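Local structure of myosin-I heavy chain (Dictyostelium discoideum, 5EJY) at residues Pro81-Tyr85 against Leu192-Lys196; Val88-Thr93 against Val186-Leu192; Leu340-Phe344 against Ala393-Met397; Gln331-Ile335 against Asp369-Arg374; Leu212-His216 against Asp229-Arg233. The protein is an actin-based motor with ATPase activity that takes part in early phagocytosis and in adhesion, and this piece is a MyTH4-FERM module of its tail. All coordinates share one frame; numbering follows the deposited sequence.

Overall arrangement
The five contacts trace the MyTH4-FERM module from its helical MyTH4 part into the FERM lobes. Contacts 1 and 2 join the same two helices, 81-97 and 189-196; they share Leu192, and their centres lie 7 Å apart. Contact 5, in the ubiquitin-like first FERM lobe, is centred 25 Å from each of them, its nearest atoms about 8 Å from contact 1. Contacts 3 and 4 belong to the helical central FERM lobe and both use helix 331-346, with centres 17 Å and nearest atoms about 5 Å apart. Contact 2 and contact 3 lie on opposite sides of the chain's centre, 49 Å between centres. The ATPase motor domain is not part of this piece.

Contact 1: Pro81-Tyr85 against Leu192-Lys196; sequences PADFY and LESIK
Tyr85 OH ends among carbon atoms of the segment 192-196, with Lys196 CD at 3.4 Å from this OH and Glu193 CA at 3.6 Å from it. Both helices belong to the all-helical MyTH4 domain, where the start of helix 81-97 meets the end of helix 189-196; the short segments run 63° apart, with 12.3 Å between their axes. That separation is spanned by the tyrosine. Its ring is packed on both faces. Leu192 CB forms a CH-pi contact from one side, 4.0 Å from the centroid of the Tyr85 ring and displaced toward the rim, and Phe84 puts CD2 over the centre of the other face. Tyr85 CG stands anti to its own carbonyl carbon (chi1 -72°), which carries the ring across to the facing helix. The Lys196 chain runs across the Phe84 and Tyr85 side chains, its CD at the edge of the phenylalanine ring and oblique to the tyrosine ring, while its ammonium goes on to a salt bridge with Glu127. Phe131 of helix 119-133 backs Leu192 and Lys196. At the partly exposed margin, Glu193 sets CG beside the tyrosine and turns its carboxylate to the proline, with Glu193 OE2 lying 3.9 Å from Pro81 CB.

Contact 2: Val88-Thr93 against Val186-Leu192; sequences VKFILT and VPSVTEL
The apolar part of this contact centres on Val186, whose two methyl groups divide the work. Val186 CG1 packs 3.9 Å from Leu92 CB, whereas CG2 touches Thr93, 3.6 Å from Thr93 OG1. Farther along, Leu92 CD1 meets Pro187 CD at 4.0 Å, and the branches of Val88 and Leu192 approach tip to tip through Val88 CG1 and Leu192 CD2. Two side-chain hydrogen bonds are local to one segment or the other. Thr93 OG1 donates to Lys89 O at 2.6 Å, on the opposite face of that carbonyl from Thr93 N. Ser188 is the N-cap of helix 189-196, although its side-chain bond from Glu191 N is weak. Helix 81-97 and the loop leading into helix 189-196 sit where the MyTH4 domain adjoins the first FERM lobe, and Lys89 links the two. Bent at chi2 (-68°) and chi4, it lays CD against Val186 and CE against Leu192, so that NZ can form a salt bridge with Glu272, which also accepts from Val189 N. Replacing Lys89 with an alanine would probably leave Glu272 without this positive mate and open a gap beside Val186 and Leu192. The buried Pro187 O has no hydrogen-bonding partner in the model; Lys89 CE is 3.0 Å from this oxygen.

Contact 3: Leu340-Phe344 against Ala393-Met397; sequences LKLQF and AKKQM
Leu340 and Ala393 mark the tight part of this contact, their CA atoms 5.3 Å apart. The small Ala393 side chain lets the backbones draw together: its CB lies 3.8 Å from Leu340 O, and Phe344 CB packs on it from the next turn. Leu340 fills the space beside the alanine. With chi1 at -75° its CG lies next to the backbone N, which aims CD1 at the facing helix, 3.5 Å from both Gln396 CB and Met397 N. Leu340 CB meanwhile meets Met397 CB at 4.0 Å. The two segments run nearly antiparallel, at 157°, with axes 8.5 Å apart, the close packing of two helices in the all-helical central lobe of the FERM domain. Shortening Leu340 to an alanine would probably open a gap beside Gln396 and Met397 and leave the methionine side chain freer to shift. Met397 turns at chi3 and sets SD 3.7 Å from Lys341 CB, while the extended lysine carries NZ away to a hydrogen bond with Lys364 O. Toward solvent the packing becomes looser. Phe344 and Lys394 lie side by side and point the same way, the ring meeting the lysine obliquely through Phe344 CD1 and Lys394 CB, 3.8 Å apart. Both residues remain partly exposed, and Lys394 NZ makes a long, weak ion pair with Glu312. Gln396 is exposed as well: its CB supports Leu340, but its extended chain crosses the leucine at about a right angle.

Contact 4: Gln331-Ile335 against Asp369-Arg374; sequences QDYQI and DIEKNR
The Arg374 guanidinium has Gln331 OE1 and Asp332 OD1 at its edge, while the aspartate carboxylate is turned 71° from the guanidinium plane. The helices that carry these groups belong to the all-helical central FERM lobe, where the start of helix 331-346 meets the end of helix 368-373 at 104° between the short segments. Arg374 NH1 donates to Asp332 OD1 at 2.7 Å in a salt bridge, approaching from above the carboxylate plane, and NH2 adds a weak bond to the same oxygen. A bend at chi3 swings the guanidinium to Asp332; Arg374 NE pairs with Asp377. The Gln331 amide and Asp369 carboxylate planes are tilted 25° apart, and Gln331 NE2 donates to Asp369 OD2 from above the carboxylate plane; the modelled 2.5 Å is unusually short, its exact value doubtful. A water is a second donor to this oxygen and also donates to Gln334 OE1. Gln334 NE2 is held by Leu322 O. Alongside these polar groups, Ile370 packs against Gln331, Gln334 and Ile335, the last backed by Phe378. The exact fit of the two isoleucines is doubtful, below normal carbon-carbon contact: Ile335 CD1 stands 3.3 Å from Ile370 CG2 and 3.4 Å from Ile370 CD1.

Contact 5: Leu212-His216 against Asp229-Arg233; sequences LKGLH and DLSQR
Strand 212-216 passes helix 229-233 at an angle of 123°, with 10.0 Å between the axes and Leu215 and Leu230 nearest in CA position. Leu215 carries most of the packing. A chi1 of -65° points its side chain away from its own carbonyl, and both methyls are brought to the helix. Leu215 CD1 lies 4.1 Å from Leu230 CG, while CD2 fits between two polar residues, 3.3 Å from Asp229 OD2 and 3.8 Å from Arg233 CD. The leucine runs alongside the aspartate and the arginine, each heading against it; its methyl touches Arg233 at CD and lies obliquely to the guanidinium. The arrangement belongs to the ubiquitin-like (beta-grasp) first lobe of the FERM domain: strand 212-217 is an outer strand, hydrogen-bonded through Lys213 and Leu215 to strand 201-207, and helix 223-233 packs across the sheet. Leu230 reaches inward to Ile205 and Phe289 of that sheet. It also lies crosswise to Lys213, with Leu230 CD2 3.7 Å from Lys213 CB; the lysine bends at chi2, and its NZ makes a weak hydrogen bond to Ser211 OG. At the strand's polar margin a water bridges the two segments, accepting from His216 N at 3.1 Å and donating at 3.0 Å to Asp229 OD2, the same oxygen that touches the Leu215 methyl.

Contact 1: Pro81-Tyr85 against Leu192-Lys196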
# COMPACT_ATOMS: atom_id res chain seq x y z
N PRO A 81 17.34 16.22 -5.04
CA PRO A 81 16.56 15.77 -3.88
C PRO A 81 17.17 14.56 -3.19
O PRO A 81 17.10 14.45 -1.96
CB PRO A 81 15.21 15.41 -4.50
CG PRO A 81 15.10 16.31 -5.68
CD PRO A 81 16.49 16.42 -6.23
N ALA A 82 17.78 13.66 -3.96
CA ALA A 82 18.39 12.48 -3.38
C ALA A 82 19.53 12.85 -2.45
O ALA A 82 19.68 12.29 -1.37
CB ALA A 82 18.88 11.55 -4.48
N ASP A 83 20.35 13.81 -2.88
CA ASP A 83 21.46 14.29 -2.06
C ASP A 83 20.93 15.07 -0.85
O ASP A 83 21.38 14.87 0.28
CB ASP A 83 22.38 15.17 -2.91
CG ASP A 83 23.59 15.65 -2.13
OD1 ASP A 83 24.13 14.87 -1.31
OD2 ASP A 83 24.01 16.81 -2.33
N PHE A 84 19.98 15.96 -1.10
CA PHE A 84 19.39 16.78 -0.05
C PHE A 84 18.83 15.95 1.11
O PHE A 84 18.93 16.34 2.27
CB PHE A 84 18.28 17.65 -0.63
CG PHE A 84 17.64 18.56 0.37
CD1 PHE A 84 18.29 19.70 0.81
CD2 PHE A 84 16.37 18.28 0.86
CE1 PHE A 84 17.71 20.54 1.73
CE2 PHE A 84 15.77 19.13 1.78
CZ PHE A 84 16.44 20.26 2.22
N TYR A 85 18.22 14.82 0.79
CA TYR A 85 17.58 13.99 1.80
C TYR A 85 18.45 12.87 2.35
O TYR A 85 18.06 12.19 3.30
CB TYR A 85 16.25 13.43 1.28
CG TYR A 85 15.20 14.50 1.19
CD1 TYR A 85 14.66 15.06 2.33
CD2 TYR A 85 14.76 14.96 -0.05
CE1 TYR A 85 13.70 16.06 2.26
CE2 TYR A 85 13.80 15.95 -0.13
CZ TYR A 85 13.27 16.49 1.02
OH TYR A 85 12.32 17.47 0.95
N LEU A 192 8.91 12.55 1.70
CA LEU A 192 9.65 13.55 2.47
C LEU A 192 9.39 14.96 1.95
O LEU A 192 9.29 15.91 2.73
CB LEU A 192 11.16 13.25 2.46
CG LEU A 192 11.59 12.01 3.25
CD1 LEU A 192 13.03 11.68 2.94
CD2 LEU A 192 11.40 12.24 4.74
N GLU A 193 9.30 15.10 0.63
CA GLU A 193 8.98 16.40 0.03
C GLU A 193 7.64 16.95 0.53
O GLU A 193 7.54 18.11 0.92
CB GLU A 193 9.02 16.32 -1.50
CG GLU A 193 10.44 16.13 -2.02
CD GLU A 193 10.51 15.90 -3.52
OE1 GLU A 193 9.62 15.22 -4.07
OE2 GLU A 193 11.48 16.39 -4.14
N SER A 194 6.62 16.10 0.55
CA SER A 194 5.32 16.46 1.11
C SER A 194 5.38 16.79 2.60
O SER A 194 4.82 17.79 3.05
CB SER A 194 4.31 15.33 0.88
OG SER A 194 4.04 15.18 -0.50
N ILE A 195 6.03 15.92 3.38
CA ILE A 195 6.15 16.15 4.81
C ILE A 195 6.82 17.49 5.08
O ILE A 195 6.34 18.28 5.89
CB ILE A 195 6.97 15.04 5.50
CG1 ILE A 195 6.23 13.70 5.40
CG2 ILE A 195 7.24 15.39 6.96
CD1 ILE A 195 7.08 12.50 5.79
N LYS A 196 7.93 17.73 4.39
CA LYS A 196 8.70 18.96 4.57
C LYS A 196 7.78 20.17 4.43
O LYS A 196 7.81 21.08 5.27
CB LYS A 196 9.86 19.05 3.56
CG LYS A 196 10.64 20.38 3.58
CD LYS A 196 11.96 20.28 2.82
CE LYS A 196 12.35 21.59 2.15
NZ LYS A 196 11.99 22.81 2.92

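Contact 2: Val88-Thr93 against Val186-Leu192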
# COMPACT_ATOMS: atom_id res chain seq x y z
N VAL A 88 18.89 12.72 5.99
CA VAL A 88 17.60 12.35 6.59
C VAL A 88 17.38 10.83 6.52
O VAL A 88 17.00 10.19 7.51
CB VAL A 88 16.42 13.09 5.92
CG1 VAL A 88 15.10 12.62 6.48
CG2 VAL A 88 16.57 14.59 6.12
N LYS A 89 17.65 10.24 5.35
CA LYS A 89 17.53 8.80 5.17
C LYS A 89 18.41 8.04 6.15
O LYS A 89 18.02 7.02 6.70
CB LYS A 89 17.91 8.43 3.73
CG LYS A 89 16.93 8.92 2.67
CD LYS A 89 15.60 8.20 2.78
CE LYS A 89 14.68 8.54 1.61
NZ LYS A 89 14.99 7.80 0.36
N PHE A 90 19.62 8.55 6.36
CA PHE A 90 20.53 7.90 7.29
C PHE A 90 19.92 7.85 8.69
O PHE A 90 19.83 6.79 9.33
CB PHE A 90 21.87 8.63 7.31
CG PHE A 90 22.87 8.03 8.25
CD1 PHE A 90 23.74 7.05 7.81
CD2 PHE A 90 22.94 8.44 9.56
CE1 PHE A 90 24.67 6.48 8.67
CE2 PHE A 90 23.86 7.88 10.44
CZ PHE A 90 24.73 6.90 9.99
N ILE A 91 19.50 9.02 9.17
CA ILE A 91 18.88 9.14 10.48
C ILE A 91 17.67 8.22 10.67
O ILE A 91 17.59 7.49 11.65
CB ILE A 91 18.43 10.60 10.73
CG1 ILE A 91 19.65 11.52 10.73
CG2 ILE A 91 17.68 10.71 12.06
CD1 ILE A 91 19.31 12.97 10.81
N LEU A 92 16.74 8.27 9.72
CA LEU A 92 15.49 7.53 9.83
C LEU A 92 15.70 6.02 9.68
O LEU A 92 14.99 5.23 10.29
CB LEU A 92 14.48 8.01 8.79
CG LEU A 92 14.08 9.48 8.89
CD1 LEU A 92 13.02 9.78 7.82
CD2 LEU A 92 13.57 9.78 10.29
N THR A 93 16.67 5.63 8.86
CA THR A 93 16.96 4.20 8.69
C THR A 93 17.50 3.63 9.99
O THR A 93 17.08 2.55 10.43
CB THR A 93 17.97 3.95 7.54
OG1 THR A 93 17.47 4.55 6.33
CG2 THR A 93 18.15 2.46 7.30
N VAL A 186 11.29 3.42 5.64
CA VAL A 186 11.67 4.82 5.67
C VAL A 186 11.01 5.56 4.49
O VAL A 186 10.97 5.05 3.37
CB VAL A 186 13.21 4.95 5.56
CG1 VAL A 186 13.63 6.40 5.31
CG2 VAL A 186 13.88 4.37 6.82
N PRO A 187 10.47 6.76 4.76
CA PRO A 187 9.84 7.56 3.70
C PRO A 187 10.70 7.70 2.43
O PRO A 187 11.91 7.92 2.51
CB PRO A 187 9.69 8.93 4.36
CG PRO A 187 9.45 8.61 5.78
CD PRO A 187 10.27 7.37 6.09
N SER A 188 10.05 7.56 1.28
CA SER A 188 10.69 7.85 -0.01
C SER A 188 10.91 9.35 -0.14
O SER A 188 10.36 10.13 0.63
CB SER A 188 9.77 7.41 -1.16
OG SER A 188 8.54 8.10 -1.10
N VAL A 189 11.70 9.75 -1.13
CA VAL A 189 11.88 11.18 -1.39
C VAL A 189 10.56 11.91 -1.66
O VAL A 189 10.37 13.05 -1.22
CB VAL A 189 12.84 11.43 -2.57
CG1 VAL A 189 12.85 12.92 -2.94
CG2 VAL A 189 14.24 10.95 -2.21
N THR A 190 9.65 11.28 -2.38
CA THR A 190 8.38 11.93 -2.68
C THR A 190 7.59 12.23 -1.41
O THR A 190 6.99 13.30 -1.27
CB THR A 190 7.51 11.08 -3.62
OG1 THR A 190 8.26 10.77 -4.79
CG2 THR A 190 6.28 11.87 -4.03
N GLU A 191 7.60 11.29 -0.48
CA GLU A 191 6.90 11.49 0.79
C GLU A 191 7.58 12.58 1.63
O GLU A 191 6.90 13.43 2.22
CB GLU A 191 6.82 10.17 1.56
CG GLU A 191 6.10 10.29 2.91
CD GLU A 191 6.15 8.99 3.71
OE1 GLU A 191 6.57 7.94 3.16
OE2 GLU A 191 5.76 9.01 4.90
N LEU A 192 8.91 12.55 1.70
CA LEU A 192 9.65 13.55 2.47
C LEU A 192 9.39 14.96 1.95
O LEU A 192 9.29 15.91 2.73
CB LEU A 192 11.16 13.25 2.46
CG LEU A 192 11.59 12.01 3.25
CD1 LEU A 192 13.03 11.68 2.94
CD2 LEU A 192 11.40 12.24 4.74

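Contact 3: Leu340-Phe344 against Ala393-Met397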
# COMPACT_ATOMS: atom_id res chain seq x y z
N LEU A 340 -18.14 -9.06 -28.82
CA LEU A 340 -19.24 -8.24 -28.31
C LEU A 340 -18.74 -6.89 -27.81
O LEU A 340 -19.37 -5.85 -28.06
CB LEU A 340 -20.03 -8.98 -27.23
CG LEU A 340 -20.93 -10.09 -27.77
CD1 LEU A 340 -21.45 -10.99 -26.66
CD2 LEU A 340 -22.10 -9.49 -28.56
N LYS A 341 -17.61 -6.90 -27.12
CA LYS A 341 -17.01 -5.66 -26.61
C LYS A 341 -16.66 -4.72 -27.77
O LYS A 341 -16.83 -3.49 -27.67
CB LYS A 341 -15.78 -5.97 -25.76
CG LYS A 341 -15.10 -4.75 -25.14
CD LYS A 341 -13.95 -5.17 -24.21
CE LYS A 341 -12.90 -4.08 -24.04
NZ LYS A 341 -11.69 -4.61 -23.32
N LEU A 342 -16.20 -5.29 -28.87
CA LEU A 342 -15.85 -4.48 -30.03
C LEU A 342 -17.11 -3.88 -30.67
O LEU A 342 -17.10 -2.72 -31.09
CB LEU A 342 -15.07 -5.31 -31.06
CG LEU A 342 -14.54 -4.54 -32.28
CD1 LEU A 342 -13.75 -3.31 -31.86
CD2 LEU A 342 -13.69 -5.46 -33.16
N GLN A 343 -18.18 -4.66 -30.73
CA GLN A 343 -19.43 -4.16 -31.29
C GLN A 343 -19.98 -3.02 -30.43
O GLN A 343 -20.59 -2.07 -30.94
CB GLN A 343 -20.46 -5.28 -31.40
CG GLN A 343 -21.80 -4.86 -32.00
CD GLN A 343 -21.67 -4.30 -33.42
OE1 GLN A 343 -22.56 -3.59 -33.90
NE2 GLN A 343 -20.57 -4.62 -34.10
N PHE A 344 -19.74 -3.13 -29.13
CA PHE A 344 -20.20 -2.12 -28.18
C PHE A 344 -19.41 -0.83 -28.36
O PHE A 344 -20.00 0.25 -28.53
CB PHE A 344 -20.07 -2.64 -26.74
CG PHE A 344 -20.32 -1.59 -25.70
CD1 PHE A 344 -21.61 -1.16 -25.42
CD2 PHE A 344 -19.27 -1.04 -24.98
CE1 PHE A 344 -21.84 -0.19 -24.46
CE2 PHE A 344 -19.50 -0.07 -24.02
CZ PHE A 344 -20.78 0.35 -23.75
N ALA A 393 -25.35 -5.52 -27.27
CA ALA A 393 -23.98 -6.00 -27.27
C ALA A 393 -23.45 -6.10 -25.84
O ALA A 393 -22.93 -7.14 -25.44
CB ALA A 393 -23.10 -5.08 -28.11
N LYS A 394 -23.61 -5.03 -25.07
CA LYS A 394 -23.15 -5.04 -23.68
C LYS A 394 -23.87 -6.10 -22.84
O LYS A 394 -23.24 -6.82 -22.06
CB LYS A 394 -23.29 -3.66 -23.03
CG LYS A 394 -22.67 -3.59 -21.62
CD LYS A 394 -22.89 -2.23 -20.97
CE LYS A 394 -22.16 -2.13 -19.63
NZ LYS A 394 -20.78 -1.56 -19.79
N LYS A 395 -25.19 -6.20 -22.98
CA LYS A 395 -25.96 -7.18 -22.21
C LYS A 395 -25.51 -8.62 -22.49
O LYS A 395 -25.41 -9.45 -21.58
CB LYS A 395 -27.46 -7.04 -22.49
N GLN A 396 -25.23 -8.92 -23.76
CA GLN A 396 -24.79 -10.26 -24.12
C GLN A 396 -23.42 -10.57 -23.51
O GLN A 396 -23.22 -11.66 -23.00
CB GLN A 396 -24.75 -10.42 -25.64
CG GLN A 396 -26.12 -10.43 -26.32
CD GLN A 396 -26.04 -10.93 -27.75
OE1 GLN A 396 -25.35 -11.90 -28.04
NE2 GLN A 396 -26.73 -10.24 -28.66
N MET A 397 -22.50 -9.61 -23.58
CA MET A 397 -21.17 -9.75 -22.99
C MET A 397 -21.26 -10.03 -21.49
O MET A 397 -20.64 -10.98 -20.99
CB MET A 397 -20.33 -8.50 -23.25
CG MET A 397 -18.86 -8.61 -22.84
SD MET A 397 -18.01 -7.02 -22.94
CE MET A 397 -18.88 -6.10 -21.66

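Contact 4: Gln331-Ile335 against Asp369-Arg374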
# COMPACT_ATOMS: atom_id res chain seq x y z
N GLN A 331 -10.16 -20.12 -26.57
CA GLN A 331 -10.16 -19.06 -27.57
C GLN A 331 -11.57 -18.73 -28.06
O GLN A 331 -11.89 -17.56 -28.30
CB GLN A 331 -9.28 -19.44 -28.76
CG GLN A 331 -7.80 -19.55 -28.47
CD GLN A 331 -7.06 -20.20 -29.63
OE1 GLN A 331 -7.62 -21.05 -30.32
NE2 GLN A 331 -5.82 -19.79 -29.85
N ASP A 332 -12.40 -19.76 -28.23
CA ASP A 332 -13.78 -19.54 -28.64
C ASP A 332 -14.47 -18.59 -27.67
O ASP A 332 -15.13 -17.64 -28.08
CB ASP A 332 -14.57 -20.86 -28.68
CG ASP A 332 -14.26 -21.70 -29.92
OD1 ASP A 332 -13.64 -21.19 -30.89
OD2 ASP A 332 -14.67 -22.88 -29.92
N TYR A 333 -14.32 -18.86 -26.38
CA TYR A 333 -14.95 -18.02 -25.36
C TYR A 333 -14.41 -16.60 -25.41
O TYR A 333 -15.18 -15.64 -25.41
CB TYR A 333 -14.75 -18.59 -23.96
CG TYR A 333 -15.38 -17.71 -22.91
CD1 TYR A 333 -14.66 -16.69 -22.30
CD2 TYR A 333 -16.70 -17.89 -22.53
CE1 TYR A 333 -15.24 -15.87 -21.34
CE2 TYR A 333 -17.29 -17.09 -21.58
CZ TYR A 333 -16.56 -16.08 -20.98
OH TYR A 333 -17.16 -15.29 -20.03
N GLN A 334 -13.09 -16.46 -25.44
CA GLN A 334 -12.48 -15.14 -25.48
C GLN A 334 -12.98 -14.38 -26.70
O GLN A 334 -13.27 -13.17 -26.64
CB GLN A 334 -10.96 -15.25 -25.47
CG GLN A 334 -10.42 -15.86 -24.18
CD GLN A 334 -8.95 -16.23 -24.27
OE1 GLN A 334 -8.46 -16.62 -25.33
NE2 GLN A 334 -8.24 -16.11 -23.15
N ILE A 335 -13.11 -15.10 -27.81
CA ILE A 335 -13.62 -14.52 -29.04
C ILE A 335 -15.03 -13.99 -28.85
O ILE A 335 -15.36 -12.90 -29.33
CB ILE A 335 -13.64 -15.55 -30.19
CG1 ILE A 335 -12.22 -15.86 -30.65
CG2 ILE A 335 -14.43 -15.02 -31.37
CD1 ILE A 335 -11.44 -14.61 -30.98
N ASP A 369 -2.50 -14.36 -28.87
CA ASP A 369 -2.68 -15.70 -29.39
C ASP A 369 -3.75 -15.73 -30.47
O ASP A 369 -3.62 -16.45 -31.47
CB ASP A 369 -3.07 -16.64 -28.25
CG ASP A 369 -3.49 -18.01 -28.74
OD1 ASP A 369 -2.89 -18.50 -29.72
OD2 ASP A 369 -4.42 -18.59 -28.13
N ILE A 370 -4.81 -14.95 -30.28
CA ILE A 370 -5.91 -14.94 -31.23
C ILE A 370 -5.61 -14.06 -32.44
O ILE A 370 -6.09 -14.32 -33.54
CB ILE A 370 -7.23 -14.51 -30.53
CG1 ILE A 370 -7.81 -15.69 -29.75
CG2 ILE A 370 -8.23 -14.01 -31.55
CD1 ILE A 370 -8.90 -15.31 -28.78
N GLU A 371 -4.79 -13.03 -32.24
CA GLU A 371 -4.37 -12.18 -33.34
C GLU A 371 -3.49 -12.97 -34.31
O GLU A 371 -3.29 -12.56 -35.46
CB GLU A 371 -3.60 -10.96 -32.83
CG GLU A 371 -3.04 -10.08 -33.94
CD GLU A 371 -2.23 -8.90 -33.42
OE1 GLU A 371 -2.62 -8.32 -32.38
OE2 GLU A 371 -1.21 -8.55 -34.05
N LYS A 372 -2.96 -14.10 -33.86
CA LYS A 372 -2.01 -14.86 -34.65
C LYS A 372 -2.63 -16.11 -35.27
O LYS A 372 -2.28 -16.49 -36.39
CB LYS A 372 -0.79 -15.25 -33.81
CG LYS A 372 0.25 -16.07 -34.56
N ASN A 373 -3.54 -16.74 -34.55
CA ASN A 373 -4.06 -18.03 -34.97
C ASN A 373 -5.54 -18.04 -35.36
O ASN A 373 -6.02 -19.00 -35.95
CB ASN A 373 -3.80 -19.10 -33.90
CG ASN A 373 -2.32 -19.32 -33.66
OD1 ASN A 373 -1.50 -18.42 -33.84
ND2 ASN A 373 -1.96 -20.54 -33.25
N ARG A 374 -6.26 -16.98 -35.02
CA ARG A 374 -7.70 -16.96 -35.32
C ARG A 374 -8.27 -15.58 -35.63
O ARG A 374 -9.46 -15.35 -35.44
CB ARG A 374 -8.49 -17.64 -34.20
CG ARG A 374 -7.98 -19.04 -33.85
CD ARG A 374 -8.93 -19.79 -32.94
NE ARG A 374 -10.25 -19.94 -33.53
CZ ARG A 374 -11.26 -20.56 -32.94
NH1 ARG A 374 -11.10 -21.09 -31.73
NH2 ARG A 374 -12.43 -20.66 -33.55
O HOH W 1 -5.99 -16.70 -26.41

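Contact 5: Leu212-His216 against Asp229-Arg233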
# COMPACT_ATOMS: atom_id res chain seq x y z
N LEU A 212 -7.91 6.90 -14.05
CA LEU A 212 -6.95 7.31 -13.04
C LEU A 212 -7.61 8.12 -11.93
O LEU A 212 -8.16 9.18 -12.18
CB LEU A 212 -5.87 8.16 -13.70
CG LEU A 212 -4.48 7.71 -13.30
CD1 LEU A 212 -4.44 7.60 -11.79
CD2 LEU A 212 -4.16 6.38 -13.97
N LYS A 213 -7.57 7.60 -10.70
CA LYS A 213 -8.15 8.29 -9.55
C LYS A 213 -7.04 8.88 -8.67
O LYS A 213 -6.01 8.28 -8.49
CB LYS A 213 -8.97 7.33 -8.70
CG LYS A 213 -9.87 6.39 -9.48
CD LYS A 213 -10.85 7.12 -10.34
CE LYS A 213 -11.78 6.11 -11.02
NZ LYS A 213 -12.79 6.77 -11.90
N GLY A 214 -7.26 10.07 -8.14
CA GLY A 214 -6.27 10.67 -7.26
C GLY A 214 -6.70 10.58 -5.80
O GLY A 214 -7.88 10.71 -5.52
N LEU A 215 -5.76 10.32 -4.89
CA LEU A 215 -6.04 10.42 -3.47
C LEU A 215 -4.98 11.26 -2.77
O LEU A 215 -3.79 11.17 -3.10
CB LEU A 215 -6.09 9.04 -2.80
CG LEU A 215 -7.17 8.02 -3.17
CD1 LEU A 215 -6.90 6.69 -2.43
CD2 LEU A 215 -8.58 8.55 -2.85
N HIS A 216 -5.40 12.07 -1.82
CA HIS A 216 -4.47 12.77 -0.95
C HIS A 216 -4.38 12.02 0.36
O HIS A 216 -5.38 11.86 1.07
CB HIS A 216 -4.90 14.23 -0.74
CG HIS A 216 -4.76 15.08 -1.96
ND1 HIS A 216 -5.77 15.21 -2.89
CD2 HIS A 216 -3.72 15.80 -2.43
CE1 HIS A 216 -5.36 16.00 -3.87
NE2 HIS A 216 -4.11 16.37 -3.62
N ASP A 229 -11.96 5.28 1.14
CA ASP A 229 -11.98 6.60 0.51
C ASP A 229 -12.32 6.49 -0.98
O ASP A 229 -13.19 7.20 -1.49
CB ASP A 229 -10.61 7.26 0.69
CG ASP A 229 -10.61 8.74 0.37
OD1 ASP A 229 -11.68 9.39 0.30
OD2 ASP A 229 -9.49 9.27 0.21
N LEU A 230 -11.64 5.59 -1.69
CA LEU A 230 -11.90 5.42 -3.11
C LEU A 230 -13.32 4.89 -3.37
O LEU A 230 -13.97 5.30 -4.32
CB LEU A 230 -10.89 4.48 -3.77
CG LEU A 230 -9.89 5.12 -4.72
CD1 LEU A 230 -9.24 4.03 -5.58
CD2 LEU A 230 -10.56 6.19 -5.60
N SER A 231 -13.79 3.99 -2.52
CA SER A 231 -15.15 3.49 -2.65
C SER A 231 -16.14 4.66 -2.54
O SER A 231 -16.99 4.86 -3.41
CB SER A 231 -15.45 2.46 -1.56
OG SER A 231 -14.58 1.33 -1.69
N GLN A 232 -16.00 5.44 -1.48
CA GLN A 232 -16.92 6.57 -1.27
C GLN A 232 -16.86 7.55 -2.44
O GLN A 232 -17.89 8.00 -2.95
CB GLN A 232 -16.60 7.26 0.06
CG GLN A 232 -17.44 8.51 0.31
CD GLN A 232 -17.27 9.06 1.72
OE1 GLN A 232 -16.28 8.79 2.39
NE2 GLN A 232 -18.25 9.83 2.18
N ARG A 233 -15.64 7.86 -2.89
CA ARG A 233 -15.46 8.80 -3.99
C ARG A 233 -15.97 8.29 -5.35
O ARG A 233 -16.31 9.09 -6.22
CB ARG A 233 -13.99 9.22 -4.09
CG ARG A 233 -13.50 9.95 -2.84
CD ARG A 233 -12.00 10.16 -2.91
NE ARG A 233 -11.67 10.98 -4.06
CZ ARG A 233 -11.73 12.30 -4.07
NH1 ARG A 233 -12.09 12.97 -2.98
NH2 ARG A 233 -11.43 12.96 -5.18
O HOH W 2 -8.41 11.84 -0.94